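Local coordinates for protein 4-dehydrase (Streptomyces venezuelae, PDB 2PO3) that probably acts as a pyridoxal phosphate-dependent sugar aminotransferase in the biosynthesis of desosamine, and binds its TDP-sugar product as an external aldimine, at residues Q81-A86 with A219-L224; I263-R268 with T363-G368. All coordinates share one frame; numbering follows the deposited sequence.

Contact 1: residues Q81-A86 with A219-L224; sequences QLLAHA and ARIRAL
Ala-86 and Ile-221 meet at the centre of this helix-helix contact, where Ala-86 CB lies 3.3 Å from Ile-221 CG1, tighter than usual van der Waals packing. The axes of segments 81-86 and 219-224 come to 8.9 Å, their N-to-C directions 118° apart, with Ala-86 presenting only a methyl to the isoleucine. Ile-221 CD1 lies 4.0 Å from Leu-83 CD1, the two side chains running alongside and pointing the same way, whereas its CG2 sits 3.9 Å from Leu-82 CD1, where the chains cross at a slant. Leu-82 CD2 reaches the backbone of Leu-224, and Leu-224 CD1 rests against the backbone of Ala-86, 3.6 Å from its N. Ile-221 also touches Val-71 and Leu-82 touches Thr-73, so the helix pair packs beside strand 69-73, an outermost strand of the chain's seven-stranded sheet. Farther out, Leu-224 CD1 touches His-85 CB, while the imidazole hydrogen-bonds Trp-109 O of the second subunit and meets that tryptophan's ring edge-to-face. At the polar edge the Arg-220 chain bends at CG-CD (chi3 68°), and NE donates to a lone pair of Ala-86 O at 3.0 Å, with a bent N-H...O angle of 136°. In the last turn of helix 76-87, where carbonyls commonly lack an i+4 partner, this bond gives Ala-86 O a donor, and the positive charge is probably favourable at that helix end.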
loop_
_atom_site.group_PDB
_atom_site.type_symbol
_atom_site.label_atom_id
_atom_site.label_comp_id
_atom_site.label_asym_id
_atom_site.label_seq_id
_atom_site.Cartn_x
_atom_site.Cartn_y
_atom_site.Cartn_z
ATOM N N GLN A 81 10.417 -0.964 2.628
ATOM C CA GLN A 81 10.132 -1.218 4.044
ATOM C C GLN A 81 10.135 -2.708 4.378
ATOM O O GLN A 81 10.689 -3.143 5.410
ATOM C CB GLN A 81 8.810 -0.544 4.442
ATOM C CG GLN A 81 8.991 0.993 4.421
ATOM C CD GLN A 81 7.698 1.758 4.261
ATOM O OE1 GLN A 81 6.670 1.166 3.971
ATOM N NE2 GLN A 81 7.713 3.075 4.429
ATOM N N LEU A 82 9.532 -3.522 3.508
ATOM C CA LEU A 82 9.549 -4.960 3.797
ATOM C C LEU A 82 10.963 -5.515 3.776
ATOM O O LEU A 82 11.327 -6.355 4.578
ATOM C CB LEU A 82 8.729 -5.879 2.856
ATOM C CG LEU A 82 7.305 -5.451 2.568
ATOM C CD1 LEU A 82 6.865 -6.078 1.251
ATOM C CD2 LEU A 82 6.372 -6.006 3.645
ATOM N N LEU A 83 11.739 -5.068 2.809
ATOM C CA LEU A 83 13.100 -5.549 2.665
ATOM C C LEU A 83 13.889 -5.265 3.916
ATOM O O LEU A 83 14.496 -6.152 4.503
ATOM C CB LEU A 83 13.698 -4.876 1.422
ATOM C CG LEU A 83 15.141 -5.273 1.203
ATOM C CD1 LEU A 83 15.299 -6.796 1.272
ATOM C CD2 LEU A 83 15.556 -4.779 -0.164
ATOM N N ALA A 84 13.833 -3.999 4.319
ATOM C CA ALA A 84 14.505 -3.582 5.519
ATOM C C ALA A 84 14.098 -4.463 6.668
ATOM O O ALA A 84 14.975 -5.106 7.242
ATOM C CB ALA A 84 14.260 -2.125 5.876
ATOM N N HIS A 85 12.792 -4.494 6.997
ATOM C CA HIS A 85 12.285 -5.305 8.106
ATOM C C HIS A 85 12.652 -6.759 7.998
ATOM O O HIS A 85 13.094 -7.326 8.986
ATOM C CB HIS A 85 10.788 -5.163 8.425
ATOM C CG HIS A 85 10.451 -3.963 9.259
ATOM N ND1 HIS A 85 11.245 -3.537 10.315
ATOM C CD2 HIS A 85 9.374 -3.115 9.168
ATOM C CE1 HIS A 85 10.623 -2.468 10.831
ATOM N NE2 HIS A 85 9.488 -2.176 10.163
ATOM N N ALA A 86 12.457 -7.350 6.816
ATOM C CA ALA A 86 12.785 -8.762 6.583
ATOM C C ALA A 86 14.254 -9.089 6.881
ATOM O O ALA A 86 14.590 -10.164 7.372
ATOM C CB ALA A 86 12.449 -9.183 5.142
ATOM N N ALA A 219 10.997 -15.455 1.496
ATOM C CA ALA A 219 9.911 -16.006 2.267
ATOM C C ALA A 219 9.513 -15.060 3.357
ATOM O O ALA A 219 8.321 -14.921 3.636
ATOM C CB ALA A 219 10.383 -17.261 2.942
ATOM N N ARG A 220 10.516 -14.433 3.990
ATOM C CA ARG A 220 10.239 -13.478 5.072
ATOM C C ARG A 220 9.445 -12.265 4.575
ATOM O O ARG A 220 8.509 -11.800 5.227
ATOM C CB ARG A 220 11.489 -12.963 5.781
ATOM C CG ARG A 220 12.231 -14.040 6.539
ATOM C CD ARG A 220 13.418 -13.445 7.264
ATOM N NE ARG A 220 13.029 -12.558 8.360
ATOM C CZ ARG A 220 12.582 -13.028 9.518
ATOM N NH1 ARG A 220 12.450 -14.354 9.733
ATOM N NH2 ARG A 220 12.265 -12.147 10.474
ATOM N N ILE A 221 9.860 -11.751 3.412
ATOM C CA ILE A 221 9.192 -10.606 2.820
ATOM C C ILE A 221 7.752 -10.967 2.497
ATOM O O ILE A 221 6.780 -10.240 2.736
ATOM C CB ILE A 221 9.942 -10.170 1.580
ATOM C CG1 ILE A 221 11.187 -9.437 2.069
ATOM C CG2 ILE A 221 9.086 -9.263 0.670
ATOM C CD1 ILE A 221 12.311 -9.517 1.057
ATOM N N ARG A 222 7.616 -12.141 1.930
ATOM C CA ARG A 222 6.286 -12.560 1.587
ATOM C C ARG A 222 5.428 -12.626 2.847
ATOM O O ARG A 222 4.356 -12.038 2.966
ATOM C CB ARG A 222 6.339 -13.861 0.804
ATOM C CG ARG A 222 5.086 -14.059 -0.023
ATOM C CD ARG A 222 5.149 -15.284 -0.910
ATOM N NE ARG A 222 6.162 -15.267 -1.963
ATOM C CZ ARG A 222 6.114 -14.576 -3.104
ATOM N NH1 ARG A 222 5.117 -13.755 -3.425
ATOM N NH2 ARG A 222 7.116 -14.719 -3.959
ATOM N N ALA A 223 5.909 -13.332 3.846
ATOM C CA ALA A 223 5.120 -13.425 5.052
ATOM C C ALA A 223 4.842 -12.066 5.674
ATOM O O ALA A 223 3.711 -11.791 6.058
ATOM C CB ALA A 223 5.721 -14.422 6.041
ATOM N N LEU A 224 5.864 -11.213 5.783
ATOM C CA LEU A 224 5.655 -9.899 6.388
ATOM C C LEU A 224 4.667 -9.020 5.600
ATOM O O LEU A 224 4.010 -8.135 6.150
ATOM C CB LEU A 224 7.000 -9.148 6.535
ATOM C CG LEU A 224 7.928 -9.662 7.631
ATOM C CD1 LEU A 224 9.282 -8.963 7.540
ATOM C CD2 LEU A 224 7.321 -9.464 9.021
#

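Contact 2: residues I263-R268 with T363-G368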
loop_
_atom_site.group_PDB
_atom_site.type_symbol
_atom_site.label_atom_id
_atom_site.label_comp_id
_atom_site.label_asym_id
_atom_site.label_seq_id
_atom_site.Cartn_x
_atom_site.Cartn_y
_atom_site.Cartn_z
ATOM N N ILE A 263 10.060 0.400 -24.968
ATOM C CA ILE A 263 11.493 0.633 -24.999
ATOM C C ILE A 263 11.961 1.197 -26.330
ATOM O O ILE A 263 12.786 2.105 -26.409
ATOM C CB ILE A 263 12.225 -0.664 -24.710
ATOM C CG1 ILE A 263 11.934 -1.085 -23.293
ATOM C CG2 ILE A 263 13.741 -0.494 -24.821
ATOM C CD1 ILE A 263 13.192 -1.669 -22.671
ATOM N N ASP A 264 11.420 0.616 -27.392
ATOM C CA ASP A 264 11.739 0.994 -28.748
ATOM C C ASP A 264 11.392 2.423 -28.957
ATOM O O ASP A 264 12.217 3.158 -29.489
ATOM C CB ASP A 264 10.964 0.182 -29.792
ATOM C CG ASP A 264 11.576 -1.171 -29.977
ATOM O OD1 ASP A 264 12.737 -1.414 -29.685
ATOM O OD2 ASP A 264 10.721 -2.054 -30.438
ATOM N N ARG A 265 10.178 2.789 -28.545
ATOM C CA ARG A 265 9.799 4.179 -28.731
ATOM C C ARG A 265 10.693 5.070 -27.904
ATOM O O ARG A 265 11.099 6.125 -28.365
ATOM C CB ARG A 265 8.327 4.520 -28.472
ATOM C CG ARG A 265 8.073 5.999 -28.786
ATOM C CD ARG A 265 7.465 6.235 -30.168
ATOM N NE ARG A 265 6.114 5.683 -30.170
ATOM C CZ ARG A 265 5.021 6.422 -30.242
ATOM N NH1 ARG A 265 5.100 7.750 -30.338
ATOM N NH2 ARG A 265 3.830 5.815 -30.213
ATOM N N ASN A 266 10.986 4.619 -26.688
ATOM C CA ASN A 266 11.844 5.389 -25.815
ATOM C C ASN A 266 13.196 5.633 -26.466
ATOM O O ASN A 266 13.792 6.704 -26.436
ATOM C CB ASN A 266 12.066 4.631 -24.495
ATOM C CG ASN A 266 10.892 4.712 -23.536
ATOM O OD1 ASN A 266 9.870 5.361 -23.799
ATOM N ND2 ASN A 266 11.042 4.051 -22.411
ATOM N N ARG A 267 13.744 4.607 -27.061
ATOM C CA ARG A 267 15.036 4.772 -27.684
ATOM C C ARG A 267 14.993 5.737 -28.872
ATOM O O ARG A 267 15.891 6.545 -29.166
ATOM C CB ARG A 267 15.537 3.417 -28.154
ATOM C CG ARG A 267 15.896 2.467 -27.031
ATOM C CD ARG A 267 16.321 1.148 -27.646
ATOM N NE ARG A 267 17.004 0.253 -26.736
ATOM C CZ ARG A 267 16.945 -1.043 -26.989
ATOM N NH1 ARG A 267 16.259 -1.471 -28.052
ATOM N NH2 ARG A 267 17.570 -1.909 -26.178
ATOM N N ARG A 268 13.911 5.627 -29.609
ATOM C CA ARG A 268 13.752 6.457 -30.751
ATOM C C ARG A 268 13.569 7.899 -30.273
ATOM O O ARG A 268 14.211 8.826 -30.781
ATOM C CB ARG A 268 12.611 5.866 -31.590
ATOM C CG ARG A 268 11.944 6.794 -32.604
ATOM C CD ARG A 268 11.090 6.035 -33.623
ATOM N NE ARG A 268 10.310 4.937 -33.038
ATOM C CZ ARG A 268 8.976 4.943 -32.861
ATOM N NH1 ARG A 268 8.200 5.981 -33.211
ATOM N NH2 ARG A 268 8.408 3.874 -32.305
ATOM N N THR A 363 8.314 11.833 -22.657
ATOM C CA THR A 363 8.643 10.661 -23.476
ATOM C C THR A 363 7.543 9.590 -23.446
ATOM O O THR A 363 6.392 9.878 -23.090
ATOM C CB THR A 363 10.115 10.131 -23.410
ATOM O OG1 THR A 363 10.462 9.270 -24.496
ATOM C CG2 THR A 363 10.497 9.521 -22.052
ATOM N N GLY A 364 7.899 8.371 -23.838
ATOM C CA GLY A 364 6.960 7.265 -23.879
ATOM C C GLY A 364 6.175 7.277 -25.189
ATOM O O GLY A 364 6.398 8.102 -26.073
ATOM N N THR A 365 5.217 6.341 -25.285
ATOM C CA THR A 365 4.373 6.181 -26.446
ATOM C C THR A 365 3.474 7.344 -26.734
ATOM O O THR A 365 2.918 7.454 -27.826
ATOM C CB THR A 365 3.682 4.831 -26.471
ATOM O OG1 THR A 365 2.739 4.759 -25.400
ATOM C CG2 THR A 365 4.813 3.804 -26.354
ATOM N N ALA A 366 3.349 8.239 -25.770
ATOM C CA ALA A 366 2.525 9.405 -26.005
ATOM C C ALA A 366 3.279 10.463 -26.836
ATOM O O ALA A 366 2.692 11.353 -27.439
ATOM C CB ALA A 366 2.048 9.994 -24.680
ATOM N N ILE A 367 4.607 10.393 -26.882
ATOM C CA ILE A 367 5.367 11.391 -27.613
ATOM C C ILE A 367 5.918 10.899 -28.949
ATOM O O ILE A 367 6.408 9.776 -29.042
ATOM C CB ILE A 367 6.457 11.829 -26.634
ATOM C CG1 ILE A 367 5.846 12.660 -25.508
ATOM C CG2 ILE A 367 7.644 12.521 -27.267
ATOM C CD1 ILE A 367 5.260 13.986 -25.987
ATOM N N GLY A 368 5.832 11.760 -29.975
ATOM C CA GLY A 368 6.303 11.527 -31.330
ATOM C C GLY A 368 7.236 12.660 -31.773
ATOM O O GLY A 368 7.411 13.659 -31.067
HETATM O O HOH W 1 12.928 8.238 -24.087
#
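Arg-265 of helix 246-276 lies along the turn Gly-364 to Ile-367, touching Thr-365 and the carbonyls of Gly-364 and Ile-367. Its CB lies 4.2 Å from the methyl CG2 of Thr-365. CG, set opposite the backbone N (chi1 -177°), heads for the loop and comes within 3.8 Å of Gly-364 O; CD then passes Ile-367 O. Bends at chi2 and chi3 fold the chain over the turn, bringing NE near Thr-365 CA, which lies above the centre of one guanidinium face, and CZ near Thr-365 O. At the tip, NH1 gives a weak hydrogen bond to Ile-367 O at 2.7 Å, its N-H...O angle only 120°. NH2 is 3.0 Å from Thr-365 O, but that oxygen sits over the face and the angle is too poor for a hydrogen bond. The type I turn itself is closed by Ile-367 N to Gly-364 O at 3.0 Å. Farther from the guanidinium, a water donates a hydrogen bond to Asn-266 O (2.9 Å) and accepts one from Thr-363 OG1 (2.7 Å), while Asn-266 ND2 bonds Asn-295 O. Asn-269 ND2 bonds Thr-363 OG1 and, weakly, Ile-367 O. Arg-265 and the water thus join the long helix to the loop leading into helix 369-394; with just one weak hydrogen bond across the contact, the guanidinium's attraction to the loop carbonyls is probably more electrostatic than directional.

How the contacts relate
Contacts 1 and 2 lie on opposite sides of the chain's centre, their centres 35 Å apart and their nearest atoms about 23 Å apart, so neither touches the other. Along the chain they are in series, and helix 246-276 of contact 2 is the next helix after helix 215-225 of contact 1. Neither contact touches the ligand: the side chains of Leu-82 in contact 1 and Ile-367 in contact 2 are each about 11 Å from a bound aldimine. The Asn-266 side chain is about 9 Å from that of Lys-200, predicted to carry the cofactor but not joined to it in this structure. Contact 1 also meets the second subunit, whereas no other protein chain of the assembly touches contact 2.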